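Local coordinates for light Chain (Clostridium botulinum, PDB 6BVD), which acts as the zinc metalloendopeptidase of a mosaic botulinum neurotoxin, probably cleaving a neuronal SNARE protein, at residues V6-Y12 with K37-M42; I41-V45 with L110-K114; T136-N140 with Q150-I156. All blocks are in the same frame, centred on the assembly; numbering follows the deposited sequence. Where two conformers were deposited one is given.

Contacts 1 and 2 meet at Ile41 and Met42, where strand 36-40 gives way to the turn before strand 45-48; their centres are about 12 Å apart, and Ile7 of the first packs on Leu110 of the second. Contact 3 lies about 13 Å from contact 2, centre to centre, and is tied to it through Asn154: its ND2 probably bonds to Ile113 O (2.9 Å) and its N to Asn44 O (3.1 Å). Contacts 1 and 3 do not touch, their centres about 16 Å apart, but reach the same mixed sheet. Contact 2 is not at the active site: the side chain of Ile113 is about 13 Å from the zinc ion, which is held by His228, His232 and Glu266.

Contact 1 (V6-Y12 with K37-M42); sequences VINSFNY and KAFQIM
Phe39 reaches from strand 36-40 into the 6-12 loop, where Phe10 and Tyr12 complete an aromatic cluster. Its CB sits over the centre of the Phe10 ring, a CH-pi contact 3.6 Å from the centroid. Beyond CB, CG lies anti to the carbonyl carbon (chi1 -56°), which leads the ring along the loop: CD1 meets Phe10 CG at 3.8 Å, CE1 comes to 3.6 Å from Asn11 O, and at the tip CZ touches Tyr12 CD1 at 3.6 Å. The two ring pairs are oblique, with planes at 56° to Phe10 and 35° to Tyr12. Phenylalanine suits this site because one flat group can touch three successive loop residues, while Leu90 of helix 83-100 packs on it too. Polar clamps hold the two ends of the contact. Lys37, stretched out, gives NZ to Tyr12 O (2.8 Å) in the carbonyl plane and also bonds to Asp14 O, while a water takes a hydrogen bond from Tyr12 OH and gives one to Lys37 O. At the other end Asn8 donates twice, from N to Ile41 O (2.9 Å) and from ND2 to Gln40 O (2.8 Å), the latter almost in the plane of its amide. Since the loop forms no regular strand, the direct hydrogen bonds that join it to 37-42 are one backbone bond and two from side chains, with aromatic packing between the two ends.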
ATOM      1  N   VAL A   6       2.668  -9.161  10.307  1.00 29.16           N
ATOM      2  CA  VAL A   6       3.280  -7.868  10.097  1.00 26.63           C
ATOM      3  C   VAL A   6       4.415  -7.947   9.066  1.00 25.74           C
ATOM      4  O   VAL A   6       5.323  -8.786   9.178  1.00 25.00           O
ATOM      5  CB  VAL A   6       3.835  -7.332  11.439  1.00 31.98           C
ATOM      6  CG1 VAL A   6       4.648  -6.066  11.227  1.00 29.49           C
ATOM      7  CG2 VAL A   6       2.684  -7.127  12.435  1.00 32.65           C
ATOM      8  N   ILE A   7       4.356  -7.096   8.043  1.00 26.52           N
ATOM      9  CA  ILE A   7       5.429  -7.013   7.061  1.00 28.19           C
ATOM     10  C   ILE A   7       6.379  -5.885   7.464  1.00 24.14           C
ATOM     11  O   ILE A   7       5.943  -4.750   7.626  1.00 24.65           O
ATOM     12  CB  ILE A   7       4.858  -6.783   5.633  1.00 25.68           C
ATOM     13  CG1 ILE A   7       3.885  -7.920   5.245  1.00 27.62           C
ATOM     14  CG2 ILE A   7       5.979  -6.655   4.649  1.00 19.49           C
ATOM     15  CD1 ILE A   7       4.505  -9.345   5.332  1.00 22.84           C
ATOM     16  N   ASN A   8       7.667  -6.192   7.685  1.00 19.51           N
ATOM     17  CA  ASN A   8       8.639  -5.151   8.057  1.00 22.50           C
ATOM     18  C   ASN A   8       9.260  -4.425   6.867  1.00 29.13           C
ATOM     19  O   ASN A   8       9.427  -5.031   5.832  1.00 27.30           O
ATOM     20  CB  ASN A   8       9.758  -5.796   8.899  1.00 26.14           C
ATOM     21  CG  ASN A   8       9.216  -6.498  10.110  1.00 22.51           C
ATOM     22  OD1 ASN A   8       8.501  -5.900  10.901  1.00 24.02           O
ATOM     23  ND2 ASN A   8       9.539  -7.766  10.261  1.00 28.29           N
ATOM     24  N   SER A   9       9.653  -3.161   7.037  1.00 22.97           N
ATOM     25  CA  SER A   9      10.433  -2.409   6.035  1.00 23.56           C
ATOM     26  C   SER A   9      11.863  -2.101   6.542  1.00 23.78           C
ATOM     27  O   SER A   9      12.110  -2.049   7.749  1.00 21.57           O
ATOM     28  CB  SER A   9       9.727  -1.099   5.647  1.00 31.76           C
ATOM     29  OG  SER A   9       8.565  -1.370   4.869  1.00 31.27           O
ATOM     30  N   PHE A  10      12.792  -1.954   5.603  1.00 21.04           N
ATOM     31  CA  PHE A  10      14.215  -1.731   5.865  1.00 25.84           C
ATOM     32  C   PHE A  10      14.860  -1.263   4.564  1.00 30.82           C
ATOM     33  O   PHE A  10      14.355  -1.549   3.466  1.00 26.47           O
ATOM     34  CB  PHE A  10      14.918  -3.018   6.386  1.00 27.56           C
ATOM     35  CG  PHE A  10      14.186  -4.308   6.033  1.00 25.98           C
ATOM     36  CD1 PHE A  10      14.042  -4.711   4.708  1.00 23.22           C
ATOM     37  CD2 PHE A  10      13.618  -5.090   7.032  1.00 26.51           C
ATOM     38  CE1 PHE A  10      13.357  -5.878   4.376  1.00 24.91           C
ATOM     39  CE2 PHE A  10      12.925  -6.268   6.715  1.00 22.24           C
ATOM     40  CZ  PHE A  10      12.802  -6.673   5.386  1.00 23.93           C
ATOM     41  N   ASN A  11      15.963  -0.537   4.686  1.00 23.96           N
ATOM     42  CA  ASN A  11      16.824  -0.234   3.548  1.00 27.19           C
ATOM     43  C   ASN A  11      18.079  -1.104   3.658  1.00 27.23           C
ATOM     44  O   ASN A  11      18.438  -1.500   4.767  1.00 25.96           O
ATOM     45  CB  ASN A  11      17.164   1.260   3.524  1.00 23.05           C
ATOM     46  CG  ASN A  11      15.927   2.124   3.668  1.00 33.13           C
ATOM     47  OD1 ASN A  11      15.182   2.277   2.716  1.00 26.54           O
ATOM     48  ND2 ASN A  11      15.711   2.694   4.857  1.00 22.51           N
ATOM     49  N   TYR A  12      18.739  -1.416   2.540  1.00 24.77           N
ATOM     50  CA  TYR A  12      19.901  -2.310   2.613  1.00 28.24           C
ATOM     51  C   TYR A  12      20.976  -1.739   3.553  1.00 27.43           C
ATOM     52  O   TYR A  12      21.678  -2.495   4.230  1.00 30.52           O
ATOM     53  CB  TYR A  12      20.518  -2.556   1.233  1.00 27.92           C
ATOM     54  CG  TYR A  12      21.572  -3.629   1.299  1.00 29.43           C
ATOM     55  CD1 TYR A  12      21.216  -4.964   1.361  1.00 24.48           C
ATOM     56  CD2 TYR A  12      22.924  -3.297   1.379  1.00 31.32           C
ATOM     57  CE1 TYR A  12      22.193  -5.965   1.466  1.00 24.43           C
ATOM     58  CE2 TYR A  12      23.900  -4.280   1.485  1.00 34.43           C
ATOM     59  CZ  TYR A  12      23.529  -5.604   1.522  1.00 30.45           C
ATOM     60  OH  TYR A  12      24.498  -6.581   1.631  1.00 41.23           O
ATOM     61  N   LYS A  37      24.488 -10.284   5.533  1.00 20.30           N
ATOM     62  CA  LYS A  37      23.495  -9.341   6.058  1.00 24.58           C
ATOM     63  C   LYS A  37      22.084  -9.784   5.618  1.00 24.43           C
ATOM     64  O   LYS A  37      21.828  -9.983   4.416  1.00 25.09           O
ATOM     65  CB  LYS A  37      23.805  -7.925   5.583  1.00 24.00           C
ATOM     66  CG  LYS A  37      23.067  -6.847   6.375  1.00 25.82           C
ATOM     67  CD  LYS A  37      23.414  -5.467   5.917  1.00 24.34           C
ATOM     68  CE  LYS A  37      22.795  -4.413   6.840  1.00 19.77           C
ATOM     69  NZ  LYS A  37      23.247  -3.052   6.492  1.00 24.76           N
ATOM     70  N   ALA A  38      21.193  -9.970   6.586  1.00 23.53           N
ATOM     71  CA  ALA A  38      19.844 -10.522   6.320  1.00 23.49           C
ATOM     72  C   ALA A  38      18.741  -9.673   6.938  1.00 27.66           C
ATOM     73  O   ALA A  38      18.976  -8.944   7.946  1.00 23.06           O
ATOM     74  CB  ALA A  38      19.773 -11.974   6.837  1.00 23.93           C
ATOM     75  N   PHE A  39      17.540  -9.756   6.329  1.00 25.65           N
ATOM     76  CA  PHE A  39      16.419  -8.834   6.604  1.00 18.02           C
ATOM     77  C   PHE A  39      15.147  -9.649   6.864  1.00 18.84           C
ATOM     78  O   PHE A  39      14.758 -10.475   6.048  1.00 20.21           O
ATOM     79  CB  PHE A  39      16.261  -7.849   5.421  1.00 22.20           C
ATOM     80  CG  PHE A  39      17.520  -7.070   5.110  1.00 22.61           C
ATOM     81  CD1 PHE A  39      17.674  -5.762   5.535  1.00 26.13           C
ATOM     82  CD2 PHE A  39      18.566  -7.665   4.412  1.00 27.36           C
ATOM     83  CE1 PHE A  39      18.805  -5.053   5.246  1.00 21.42           C
ATOM     84  CE2 PHE A  39      19.714  -6.985   4.150  1.00 25.02           C
ATOM     85  CZ  PHE A  39      19.848  -5.660   4.565  1.00 21.29           C
ATOM     86  N   GLN A  40      14.560  -9.498   8.048  1.00 16.63           N
ATOM     87  CA  GLN A  40      13.449 -10.341   8.450  1.00 21.49           C
ATOM     88  C   GLN A  40      12.168  -9.682   7.975  1.00 23.26           C
ATOM     89  O   GLN A  40      11.617  -8.808   8.643  1.00 22.01           O
ATOM     90  CB  GLN A  40      13.369 -10.569   9.975  1.00 22.44           C
ATOM     91  CG  GLN A  40      12.523 -11.791  10.295  1.00 22.39           C
ATOM     92  CD  GLN A  40      12.406 -12.121  11.759  1.00 30.72           C
ATOM     93  OE1 GLN A  40      11.783 -13.123  12.116  1.00 37.68           O
ATOM     94  NE2 GLN A  40      13.011 -11.298  12.624  1.00 28.99           N
ATOM     95  N   ILE A  41      11.730 -10.087   6.794  1.00 20.31           N
ATOM     96  CA  ILE A  41      10.552  -9.468   6.159  1.00 18.41           C
ATOM     97  C   ILE A  41       9.267  -9.745   6.935  1.00 20.88           C
ATOM     98  O   ILE A  41       8.310  -8.921   6.934  1.00 23.40           O
ATOM     99  CB  ILE A  41      10.473  -9.969   4.635  1.00 18.26           C
ATOM    100  CG1 ILE A  41       9.283  -9.313   3.923  1.00 25.31           C
ATOM    101  CG2 ILE A  41      10.436 -11.471   4.572  1.00 14.78           C
ATOM    102  CD1 ILE A  41       9.587  -7.937   3.493  1.00 28.99           C
ATOM    103  N   MET A  42       9.194 -10.901   7.593  1.00 21.67           N
ATOM    104  CA  MET A  42       8.075 -11.219   8.493  1.00 19.95           C
ATOM    105  C   MET A  42       8.592 -12.233   9.451  1.00 22.78           C
ATOM    106  O   MET A  42       9.653 -12.834   9.174  1.00 20.76           O
ATOM    107  CB  MET A  42       6.819 -11.765   7.742  1.00 22.45           C
ATOM    108  CG  MET A  42       7.118 -12.962   6.798  1.00 32.30           C
ATOM    109  SD  MET A  42       5.596 -13.786   6.162  1.00 24.56           S
ATOM    110  CE  MET A  42       5.153 -14.740   7.593  1.00 21.19           C
TER
HETATM  111  O   HOH W   1      23.229  -9.032   2.080  1.00 31.07           O

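Contact 2 (I41-V45 with L110-K114); sequences IMDNV and LEEIK
Met42 and Lys114 converge where a tight turn faces helix 104-115. The thioether slants across Leu110, SD lying 4.0 Å from Leu110 CD2, and then bends at its last torsion (chi3 -78°), which brings CE up against the helix, 3.2 Å from Leu110 O and 3.6 Å from Lys114 CB. Unbranched and flexible, methionine can follow the helix surface in this way. Asp43 and Lys114 run side by side and point the same way, the extended lysine laying its methylenes along Asp43 CB. Their charged ends make at most a long salt bridge, OD2 to NZ 3.8 Å, and a doubtful one, because Asp43 has a second conformer. Met42 to Val45 form a type II beta turn, closed by Val45 N bonding to Met42 O (2.9 Å), and this turn links the antiparallel neighbours 36-40 and 45-48 as a hairpin. Asn44 holds its third position with a positive phi of 74°, a conformation asparagine tolerates well. Its amide reaches the last turn of the helix: ND2 donates to Lys114 O (2.9 Å), the bond lying in both the amide and the carbonyl planes. Asn154 ND2 donates to the neighbouring Ile113 O, so two asparagines supply donors to carbonyls there. Deeper in, the branched Val45 and Ile113 meet obliquely through their CG2 methyls, 3.9 Å apart, with Val233 of the zinc-binding helix 222-237 against Ile113.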
ATOM      1  N   ILE A  41      11.730 -10.087   6.794  1.00 20.31           N
ATOM      2  CA  ILE A  41      10.552  -9.468   6.159  1.00 18.41           C
ATOM      3  C   ILE A  41       9.267  -9.745   6.935  1.00 20.88           C
ATOM      4  O   ILE A  41       8.310  -8.921   6.934  1.00 23.40           O
ATOM      5  CB  ILE A  41      10.473  -9.969   4.635  1.00 18.26           C
ATOM      6  CG1 ILE A  41       9.283  -9.313   3.923  1.00 25.31           C
ATOM      7  CG2 ILE A  41      10.436 -11.471   4.572  1.00 14.78           C
ATOM      8  CD1 ILE A  41       9.587  -7.937   3.493  1.00 28.99           C
ATOM      9  N   MET A  42       9.194 -10.901   7.593  1.00 21.67           N
ATOM     10  CA  MET A  42       8.075 -11.219   8.493  1.00 19.95           C
ATOM     11  C   MET A  42       8.592 -12.233   9.451  1.00 22.78           C
ATOM     12  O   MET A  42       9.653 -12.834   9.174  1.00 20.76           O
ATOM     13  CB  MET A  42       6.819 -11.765   7.742  1.00 22.45           C
ATOM     14  CG  MET A  42       7.118 -12.962   6.798  1.00 32.30           C
ATOM     15  SD  MET A  42       5.596 -13.786   6.162  1.00 24.56           S
ATOM     16  CE  MET A  42       5.153 -14.740   7.593  1.00 21.19           C
ATOM     17  N   ASP A  43       7.887 -12.480  10.561  1.00 22.22           N
ATOM     18  CA  ASP A  43       8.365 -13.472  11.543  0.54 20.53           C
ATOM     19  C   ASP A  43       8.750 -14.808  10.876  1.00 25.79           C
ATOM     20  O   ASP A  43       7.924 -15.434  10.183  1.00 21.35           O
ATOM     21  CB  ASP A  43       7.314 -13.753  12.610  0.54 22.93           C
ATOM     22  CG  ASP A  43       7.184 -12.638  13.645  0.54 24.93           C
ATOM     23  OD1 ASP A  43       8.042 -11.735  13.722  0.54 25.91           O
ATOM     24  OD2 ASP A  43       6.206 -12.687  14.404  0.54 33.07           O
ATOM     25  N   ASN A  44       9.998 -15.255  11.126  1.00 21.93           N
ATOM     26  CA  ASN A  44      10.573 -16.501  10.630  1.00 20.82           C
ATOM     27  C   ASN A  44      10.939 -16.502   9.136  1.00 15.53           C
ATOM     28  O   ASN A  44      11.243 -17.539   8.584  1.00 20.81           O
ATOM     29  CB  ASN A  44       9.655 -17.715  10.935  1.00 22.81           C
ATOM     30  CG  ASN A  44       9.513 -17.983  12.436  1.00 31.47           C
ATOM     31  OD1 ASN A  44      10.443 -17.727  13.193  1.00 21.15           O
ATOM     32  ND2 ASN A  44       8.337 -18.459  12.869  1.00 22.65           N
ATOM     33  N   VAL A  45      10.932 -15.364   8.481  1.00 19.13           N
ATOM     34  CA  VAL A  45      11.319 -15.331   7.062  1.00 21.09           C
ATOM     35  C   VAL A  45      12.406 -14.285   6.874  1.00 21.90           C
ATOM     36  O   VAL A  45      12.227 -13.088   7.181  1.00 22.38           O
ATOM     37  CB  VAL A  45      10.104 -15.001   6.114  1.00 22.32           C
ATOM     38  CG1 VAL A  45      10.528 -15.082   4.663  1.00 20.88           C
ATOM     39  CG2 VAL A  45       8.969 -15.958   6.353  1.00 16.57           C
ATOM     40  N   LEU A 110       0.418 -16.531   4.356  1.00 22.85           N
ATOM     41  CA  LEU A 110       1.555 -16.013   5.127  1.00 22.18           C
ATOM     42  C   LEU A 110       1.540 -16.446   6.602  1.00 23.56           C
ATOM     43  O   LEU A 110       2.637 -16.701   7.176  1.00 19.39           O
ATOM     44  CB  LEU A 110       1.625 -14.501   5.025  1.00 22.98           C
ATOM     45  CG  LEU A 110       1.965 -13.954   3.632  1.00 26.11           C
ATOM     46  CD1 LEU A 110       2.157 -12.404   3.676  1.00 14.82           C
ATOM     47  CD2 LEU A 110       3.194 -14.634   3.051  1.00 18.49           C
ATOM     48  N   GLU A 111       0.340 -16.566   7.202  1.00 20.99           N
ATOM     49  CA  GLU A 111       0.200 -17.100   8.585  1.00 28.18           C
ATOM     50  C   GLU A 111       0.693 -18.558   8.683  1.00 30.76           C
ATOM     51  O   GLU A 111       1.329 -18.966   9.677  1.00 23.18           O
ATOM     52  CB  GLU A 111      -1.261 -17.018   9.075  1.00 31.79           C
ATOM     53  CG  GLU A 111      -1.759 -15.611   9.362  1.00 39.53           C
ATOM     54  CD  GLU A 111      -3.288 -15.484   9.372  1.00 56.50           C
ATOM     55  OE1 GLU A 111      -3.996 -16.518   9.433  1.00 60.82           O
ATOM     56  OE2 GLU A 111      -3.788 -14.333   9.312  1.00 56.06           O
ATOM     57  N   GLU A 112       0.421 -19.359   7.649  1.00 17.82           N
ATOM     58  CA  GLU A 112       0.964 -20.708   7.604  1.00 23.91           C
ATOM     59  C   GLU A 112       2.470 -20.719   7.509  1.00 21.97           C
ATOM     60  O   GLU A 112       3.120 -21.497   8.191  1.00 27.25           O
ATOM     61  CB  GLU A 112       0.385 -21.504   6.404  1.00 28.33           C
ATOM     62  CG  GLU A 112      -1.053 -21.894   6.600  1.00 35.63           C
ATOM     63  CD  GLU A 112      -1.195 -23.042   7.554  1.00 35.62           C
ATOM     64  OE1 GLU A 112      -0.212 -23.759   7.765  1.00 35.91           O
ATOM     65  OE2 GLU A 112      -2.276 -23.235   8.109  1.00 38.94           O
ATOM     66  N   ILE A 113       3.027 -19.889   6.643  1.00 18.43           N
ATOM     67  CA  ILE A 113       4.480 -19.808   6.489  1.00 16.84           C
ATOM     68  C   ILE A 113       5.166 -19.408   7.824  1.00 29.40           C
ATOM     69  O   ILE A 113       6.312 -19.792   8.103  1.00 24.87           O
ATOM     70  CB  ILE A 113       4.849 -18.826   5.380  1.00 20.30           C
ATOM     71  CG1 ILE A 113       4.391 -19.379   4.008  1.00 17.97           C
ATOM     72  CG2 ILE A 113       6.332 -18.644   5.327  1.00 27.80           C
ATOM     73  CD1 ILE A 113       5.043 -20.722   3.642  1.00 18.96           C
ATOM     74  N   LYS A 114       4.474 -18.583   8.605  1.00 18.05           N
ATOM     75  CA  LYS A 114       4.997 -18.130   9.897  1.00 22.27           C
ATOM     76  C   LYS A 114       4.908 -19.216  10.944  1.00 16.89           C
ATOM     77  O   LYS A 114       5.854 -19.440  11.696  1.00 24.48           O
ATOM     78  CB  LYS A 114       4.230 -16.890  10.357  1.00 18.76           C
ATOM     79  CG  LYS A 114       4.444 -16.535  11.851  1.00 23.27           C
ATOM     80  CD  LYS A 114       3.526 -15.337  12.226  1.00 20.59           C
ATOM     81  CE  LYS A 114       3.547 -15.047  13.732  1.00 38.24           C
ATOM     82  NZ  LYS A 114       2.637 -13.891  14.078  1.00 44.09           N
TER

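Contact 3 (T136-N140 with Q150-I156); sequences TVSFN and QQMANLI
The Phe139 ring has Gln151 O over the centre of one face, 3.9 Å above the plane, and the methyl of Ala153 at its edge, where CB is 3.6 Å from Phe139 CE2. Ile156 CD1 approaches the same CE2 obliquely. The ring lies over its own partner strand because CG stands between the backbone N and the carbonyl carbon (chi1 45°), turning it back across the 150-156 chain. A small alanine lets this broad ring come close to the backbone there. The amides of Asn140 and Gln150, planes 45° apart, do not stack; Asn140 OD1 touches the methylene CG of Gln150 at 3.7 Å.

These groups belong to opposite faces of a beta hairpin, strands 138-142 and 148-152, Phe139 on one and the Asn140 and Gln150 amides on the other. Phe139 and Gln151 are a hydrogen-bonded antiparallel pair: Phe139 N donates to Gln151 O and Gln151 N to Phe139 O, each at 2.9 Å. Gln151 O thus accepts a hydrogen bond while lying over the ring. Asn140 and Gln150 follow as a non-hydrogen-bonded pair. At the other end the strands part, and a water spans the gap by donating to Val137 O and Ala153 O. Ser138, a small buried residue, sends its OG to Thr132 O.

Strand 148-152 is the outermost of the mixed sheet within this chain, and strand 138-142 lies between it and strand 21-24. Past Met152 the chain turns through Ala153, which packs with Gln151 on Trp46, and enters strand 155-158 beside strand 45-48, where Leu155 rests on Leu230 and Val233 of helix 222-237.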
ATOM      1  N   THR A 136      19.271 -28.102   9.851  1.00 23.11           N
ATOM      2  CA  THR A 136      17.886 -28.181   9.332  1.00 24.09           C
ATOM      3  C   THR A 136      16.860 -27.390  10.150  1.00 29.14           C
ATOM      4  O   THR A 136      15.740 -27.196   9.674  1.00 21.55           O
ATOM      5  CB  THR A 136      17.366 -29.637   9.259  1.00 24.31           C
ATOM      6  OG1 THR A 136      17.331 -30.247  10.560  1.00 19.06           O
ATOM      7  CG2 THR A 136      18.209 -30.505   8.255  1.00 23.28           C
ATOM      8  N   VAL A 137      17.222 -26.963  11.375  1.00 22.98           N
ATOM      9  CA  VAL A 137      16.283 -26.273  12.255  1.00 19.50           C
ATOM     10  C   VAL A 137      16.840 -24.950  12.852  1.00 18.49           C
ATOM     11  O   VAL A 137      16.076 -24.084  13.217  1.00 22.25           O
ATOM     12  CB  VAL A 137      15.823 -27.192  13.424  1.00 29.48           C
ATOM     13  CG1 VAL A 137      14.948 -28.307  12.895  1.00 21.66           C
ATOM     14  CG2 VAL A 137      17.046 -27.760  14.236  1.00 16.36           C
ATOM     15  N   SER A 138      18.157 -24.763  12.901  1.00 17.71           N
ATOM     16  CA  SER A 138      18.664 -23.495  13.403  1.00 23.60           C
ATOM     17  C   SER A 138      19.949 -23.075  12.698  1.00 25.40           C
ATOM     18  O   SER A 138      20.548 -23.851  11.951  1.00 25.96           O
ATOM     19  CB  SER A 138      18.859 -23.595  14.929  1.00 23.84           C
ATOM     20  OG  SER A 138      19.899 -24.496  15.202  1.00 32.65           O
ATOM     21  N   PHE A 139      20.338 -21.813  12.872  1.00 23.95           N
ATOM     22  CA  PHE A 139      21.581 -21.290  12.295  1.00 18.39           C
ATOM     23  C   PHE A 139      22.231 -20.262  13.212  1.00 26.28           C
ATOM     24  O   PHE A 139      21.549 -19.637  14.042  1.00 21.67           O
ATOM     25  CB  PHE A 139      21.338 -20.662  10.912  1.00 18.19           C
ATOM     26  CG  PHE A 139      20.116 -19.763  10.854  1.00 19.54           C
ATOM     27  CD1 PHE A 139      20.186 -18.435  11.257  1.00 18.14           C
ATOM     28  CD2 PHE A 139      18.897 -20.259  10.379  1.00 28.58           C
ATOM     29  CE1 PHE A 139      19.069 -17.586  11.214  1.00 24.63           C
ATOM     30  CE2 PHE A 139      17.756 -19.425  10.330  1.00 27.45           C
ATOM     31  CZ  PHE A 139      17.844 -18.079  10.764  1.00 28.55           C
ATOM     32  N   ASN A 140      23.542 -20.078  13.054  1.00 20.36           N
ATOM     33  CA  ASN A 140      24.227 -18.979  13.753  1.00 28.03           C
ATOM     34  C   ASN A 140      23.875 -17.592  13.229  1.00 27.27           C
ATOM     35  O   ASN A 140      23.802 -17.368  12.017  1.00 22.98           O
ATOM     36  CB  ASN A 140      25.754 -19.149  13.688  1.00 25.25           C
ATOM     37  CG  ASN A 140      26.263 -20.191  14.658  1.00 27.41           C
ATOM     38  OD1 ASN A 140      25.468 -20.854  15.315  1.00 31.20           O
ATOM     39  ND2 ASN A 140      27.584 -20.319  14.779  1.00 21.45           N
ATOM     40  N   GLN A 150      22.404 -18.863  18.448  1.00 25.51           N
ATOM     41  CA  GLN A 150      21.666 -19.737  17.528  1.00 31.33           C
ATOM     42  C   GLN A 150      20.231 -19.226  17.429  1.00 35.00           C
ATOM     43  O   GLN A 150      19.666 -18.712  18.391  1.00 30.78           O
ATOM     44  CB  GLN A 150      21.662 -21.202  17.974  1.00 29.06           C
ATOM     45  CG  GLN A 150      22.963 -21.965  17.742  1.00 45.89           C
ATOM     46  CD  GLN A 150      22.781 -23.486  17.835  1.00 65.77           C
ATOM     47  OE1 GLN A 150      21.712 -23.975  18.207  1.00 67.45           O
ATOM     48  NE2 GLN A 150      23.832 -24.236  17.492  1.00 71.50           N
ATOM     49  N   GLN A 151      19.647 -19.369  16.251  1.00 28.73           N
ATOM     50  CA  GLN A 151      18.308 -18.874  16.007  1.00 23.81           C
ATOM     51  C   GLN A 151      17.549 -19.863  15.110  1.00 23.20           C
ATOM     52  O   GLN A 151      18.155 -20.530  14.292  1.00 23.74           O
ATOM     53  CB  GLN A 151      18.396 -17.498  15.375  1.00 26.93           C
ATOM     54  CG  GLN A 151      17.097 -16.896  15.026  1.00 43.09           C
ATOM     55  CD  GLN A 151      17.128 -15.415  15.249  1.00 46.07           C
ATOM     56  OE1 GLN A 151      18.047 -14.888  15.888  1.00 48.42           O
ATOM     57  NE2 GLN A 151      16.147 -14.727  14.710  1.00 52.50           N
ATOM     58  N   MET A 152      16.248 -20.011  15.327  1.00 21.80           N
ATOM     59  CA  MET A 152      15.411 -20.840  14.456  1.00 30.15           C
ATOM     60  C   MET A 152      14.661 -19.951  13.459  1.00 28.94           C
ATOM     61  O   MET A 152      14.425 -18.790  13.755  1.00 26.95           O
ATOM     62  CB  MET A 152      14.422 -21.673  15.275  1.00 34.92           C
ATOM     63  CG  MET A 152      15.079 -22.650  16.261  1.00 36.35           C
ATOM     64  SD  MET A 152      13.863 -23.611  17.181  1.00 39.29           S
ATOM     65  CE  MET A 152      12.645 -23.984  15.915  1.00 44.66           C
ATOM     66  N   ALA A 153      14.312 -20.485  12.284  1.00 20.19           N
ATOM     67  CA  ALA A 153      13.460 -19.756  11.312  1.00 20.50           C
ATOM     68  C   ALA A 153      12.890 -20.796  10.335  1.00 22.87           C
ATOM     69  O   ALA A 153      13.256 -21.968  10.409  1.00 19.39           O
ATOM     70  CB  ALA A 153      14.248 -18.679  10.546  1.00 17.99           C
ATOM     71  N   ASN A 154      11.977 -20.387   9.453  1.00 18.68           N
ATOM     72  CA  ASN A 154      11.351 -21.346   8.534  1.00 17.39           C
ATOM     73  C   ASN A 154      11.857 -21.204   7.093  1.00 18.95           C
ATOM     74  O   ASN A 154      11.822 -22.163   6.317  1.00 23.14           O
ATOM     75  CB  ASN A 154       9.791 -21.169   8.552  1.00 16.87           C
ATOM     76  CG  ASN A 154       9.164 -21.505   9.913  1.00 20.29           C
ATOM     77  OD1 ASN A 154       9.788 -22.155  10.794  1.00 19.15           O
ATOM     78  ND2 ASN A 154       7.900 -21.089  10.091  1.00 22.81           N
ATOM     79  N   LEU A 155      12.293 -20.017   6.712  1.00 16.98           N
ATOM     80  CA  LEU A 155      12.541 -19.737   5.300  1.00 19.68           C
ATOM     81  C   LEU A 155      13.593 -18.647   5.087  1.00 19.99           C
ATOM     82  O   LEU A 155      13.572 -17.615   5.736  1.00 18.04           O
ATOM     83  CB  LEU A 155      11.210 -19.300   4.601  1.00 10.54           C
ATOM     84  CG  LEU A 155      11.359 -18.763   3.174  1.00 17.82           C
ATOM     85  CD1 LEU A 155      11.918 -19.775   2.186  1.00 14.28           C
ATOM     86  CD2 LEU A 155       9.938 -18.246   2.674  1.00 19.30           C
ATOM     87  N   ILE A 156      14.505 -18.891   4.155  1.00 15.58           N
ATOM     88  CA  ILE A 156      15.472 -17.903   3.735  1.00 15.72           C
ATOM     89  C   ILE A 156      15.366 -17.735   2.229  1.00 18.54           C
ATOM     90  O   ILE A 156      15.519 -18.707   1.471  1.00 22.15           O
ATOM     91  CB  ILE A 156      16.908 -18.330   4.115  1.00 19.21           C
ATOM     92  CG1 ILE A 156      16.995 -18.541   5.636  1.00 19.04           C
ATOM     93  CG2 ILE A 156      17.912 -17.307   3.582  1.00 18.08           C
ATOM     94  CD1 ILE A 156      18.319 -19.129   6.084  1.00 24.91           C
TER
HETATM   95  O   HOH W   2      13.426 -23.964  12.361  1.00 27.55           O